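Flavin adenine dinucleotide synthase (Saccharomyces cerevisiae, PDB 2WSI) catalyses the transfer of an adenylyl group from ATP to flavin mononucleotide, making the coenzyme flavin adenine dinucleotide and releasing diphosphate. Local coordinates at residues A244-W249 with Y292-T297. Sequence-based numbering, arbitrary orientation.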
loop_
_atom_site.group_PDB
_atom_site.type_symbol
_atom_site.label_atom_id
_atom_site.label_comp_id
_atom_site.label_asym_id
_atom_site.label_seq_id
_atom_site.Cartn_x
_atom_site.Cartn_y
_atom_site.Cartn_z
ATOM N N ALA A 244 -5.646 16.151 16.648
ATOM C CA ALA A 244 -4.911 15.338 17.609
ATOM C C ALA A 244 -4.177 14.203 16.890
ATOM O O ALA A 244 -4.611 13.749 15.834
ATOM C CB ALA A 244 -5.875 14.765 18.625
ATOM N N LEU A 245 -3.081 13.736 17.467
ATOM C CA LEU A 245 -2.432 12.530 16.960
ATOM C C LEU A 245 -3.102 11.320 17.582
ATOM O O LEU A 245 -3.235 11.230 18.808
ATOM C CB LEU A 245 -0.946 12.527 17.281
ATOM C CG LEU A 245 -0.138 11.316 16.806
ATOM C CD1 LEU A 245 -0.188 11.176 15.274
ATOM C CD2 LEU A 245 1.290 11.455 17.275
ATOM N N HIS A 246 -3.543 10.393 16.740
ATOM C CA HIS A 246 -4.246 9.213 17.237
ATOM C C HIS A 246 -3.389 7.964 17.237
ATOM O O HIS A 246 -3.869 6.900 17.639
ATOM C CB HIS A 246 -5.474 8.931 16.397
ATOM C CG HIS A 246 -6.533 9.967 16.536
ATOM N ND1 HIS A 246 -7.288 10.098 17.680
ATOM C CD2 HIS A 246 -6.948 10.939 15.691
ATOM C CE1 HIS A 246 -8.132 11.105 17.529
ATOM N NE2 HIS A 246 -7.948 11.630 16.330
ATOM N N PHE A 247 -2.146 8.085 16.784
ATOM C CA PHE A 247 -1.298 6.901 16.561
ATOM C C PHE A 247 -0.013 6.964 17.363
ATOM O O PHE A 247 0.975 6.290 17.056
ATOM C CB PHE A 247 -0.984 6.747 15.065
ATOM C CG PHE A 247 -2.216 6.771 14.205
ATOM C CD1 PHE A 247 -3.085 5.699 14.207
ATOM C CD2 PHE A 247 -2.538 7.907 13.446
ATOM C CE1 PHE A 247 -4.256 5.734 13.450
ATOM C CE2 PHE A 247 -3.701 7.945 12.663
ATOM C CZ PHE A 247 -4.564 6.849 12.679
ATOM N N GLU A 248 -0.030 7.751 18.430
ATOM C CA GLU A 248 1.171 7.886 19.245
ATOM C C GLU A 248 1.717 6.521 19.745
ATOM O O GLU A 248 2.923 6.313 19.737
ATOM C CB GLU A 248 0.881 8.844 20.415
ATOM C CG GLU A 248 1.984 8.924 21.455
ATOM C CD GLU A 248 3.184 9.726 20.986
ATOM O OE1 GLU A 248 3.285 10.013 19.771
ATOM O OE2 GLU A 248 4.040 10.059 21.840
ATOM N N TRP A 249 0.850 5.607 20.189
ATOM C CA TRP A 249 1.314 4.313 20.738
ATOM C C TRP A 249 2.027 3.503 19.650
ATOM O O TRP A 249 3.114 2.953 19.861
ATOM C CB TRP A 249 0.149 3.494 21.315
ATOM C CG TRP A 249 0.606 2.237 22.018
ATOM C CD1 TRP A 249 0.763 2.058 23.369
ATOM C CD2 TRP A 249 0.998 0.991 21.404
ATOM N NE1 TRP A 249 1.219 0.784 23.629
ATOM C CE2 TRP A 249 1.373 0.110 22.446
ATOM C CE3 TRP A 249 1.074 0.541 20.078
ATOM C CZ2 TRP A 249 1.807 -1.203 22.202
ATOM C CZ3 TRP A 249 1.498 -0.766 19.838
ATOM C CH2 TRP A 249 1.862 -1.622 20.902
ATOM N N TYR A 292 -2.154 12.706 10.519
ATOM C CA TYR A 292 -3.030 13.529 11.367
ATOM C C TYR A 292 -4.447 13.603 10.811
ATOM O O TYR A 292 -5.335 14.185 11.448
ATOM C CB TYR A 292 -2.474 14.957 11.535
ATOM C CG TYR A 292 -1.406 15.031 12.587
ATOM C CD1 TYR A 292 -1.695 15.470 13.871
ATOM C CD2 TYR A 292 -0.111 14.624 12.307
ATOM C CE1 TYR A 292 -0.705 15.514 14.851
ATOM C CE2 TYR A 292 0.887 14.670 13.276
ATOM C CZ TYR A 292 0.581 15.113 14.537
ATOM O OH TYR A 292 1.574 15.134 15.474
ATOM N N LEU A 293 -4.673 13.041 9.625
ATOM C CA LEU A 293 -6.038 12.913 9.140
ATOM C C LEU A 293 -6.604 11.501 9.385
ATOM O O LEU A 293 -5.999 10.496 8.996
ATOM C CB LEU A 293 -6.135 13.260 7.670
ATOM C CG LEU A 293 -7.586 13.299 7.208
ATOM C CD1 LEU A 293 -8.113 14.724 7.373
ATOM C CD2 LEU A 293 -7.751 12.840 5.776
ATOM N N VAL A 294 -7.758 11.420 10.051
ATOM C CA VAL A 294 -8.419 10.122 10.257
ATOM C C VAL A 294 -9.816 10.082 9.669
ATOM O O VAL A 294 -10.444 9.033 9.636
ATOM C CB VAL A 294 -8.509 9.695 11.736
ATOM C CG1 VAL A 294 -7.133 9.280 12.247
ATOM C CG2 VAL A 294 -9.150 10.784 12.627
ATOM N N ASP A 295 -10.293 11.232 9.200
ATOM C CA ASP A 295 -11.668 11.349 8.728
ATOM C C ASP A 295 -11.688 10.899 7.290
ATOM O O ASP A 295 -11.196 11.607 6.401
ATOM C CB ASP A 295 -12.147 12.800 8.886
ATOM C CG ASP A 295 -13.542 13.014 8.345
ATOM O OD1 ASP A 295 -14.124 12.022 7.864
ATOM O OD2 ASP A 295 -14.044 14.167 8.385
ATOM N N ASP A 296 -12.219 9.701 7.048
ATOM C CA ASP A 296 -12.143 9.105 5.710
ATOM C C ASP A 296 -12.811 9.995 4.678
ATOM O O ASP A 296 -12.476 9.937 3.504
ATOM C CB ASP A 296 -12.820 7.721 5.660
ATOM C CG ASP A 296 -12.077 6.665 6.468
ATOM O OD1 ASP A 296 -11.477 5.759 5.850
ATOM O OD2 ASP A 296 -12.095 6.740 7.714
ATOM N N THR A 297 -13.790 10.792 5.107
ATOM C CA THR A 297 -14.558 11.586 4.150
ATOM C C THR A 297 -13.642 12.625 3.516
ATOM O O THR A 297 -13.893 13.109 2.415
ATOM C CB THR A 297 -15.786 12.324 4.794
ATOM O OG1 THR A 297 -15.404 13.648 5.156
ATOM C CG2 THR A 297 -16.319 11.621 6.046
#
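Tyr292 lays its ring against Leu245: CD1 of the leucine sits over one face, offset toward the rim, 4.3 Å from the ring centroid and 18° off the normal, a CH-pi contact. Farther round the ring, Tyr292 CE1 meets Leu245 CB at 3.9 Å, and the hydroxyl end runs out beside the same side chain. With CG of Leu245 trans to its own nitrogen (chi1 180°), the leucine crosses the phenol obliquely and brings CD1 over the ring. A serine in place of this tyrosine would probably leave Leu245 CB and CD1 without their aromatic partner and open a gap beside them. Val294 then points toward 244-249 and works its methyls against two rings: CG1 lies 3.6 Å from Phe247 CZ and also touches His246 CD2, while CG2 rests on the imidazole alone, 3.8 Å from His246 CD2. The His246 and Val294 side chains cross at about a right angle. This is largely van der Waals packing near the surface, away from the FAD site, joining the loop that leads into helix 248-252 to the loop after helix 274-279. Helix 199-209 backs both: Phe247, the N-cap residue, meets Trp203 and Leu207, while Val294 touches Thr200.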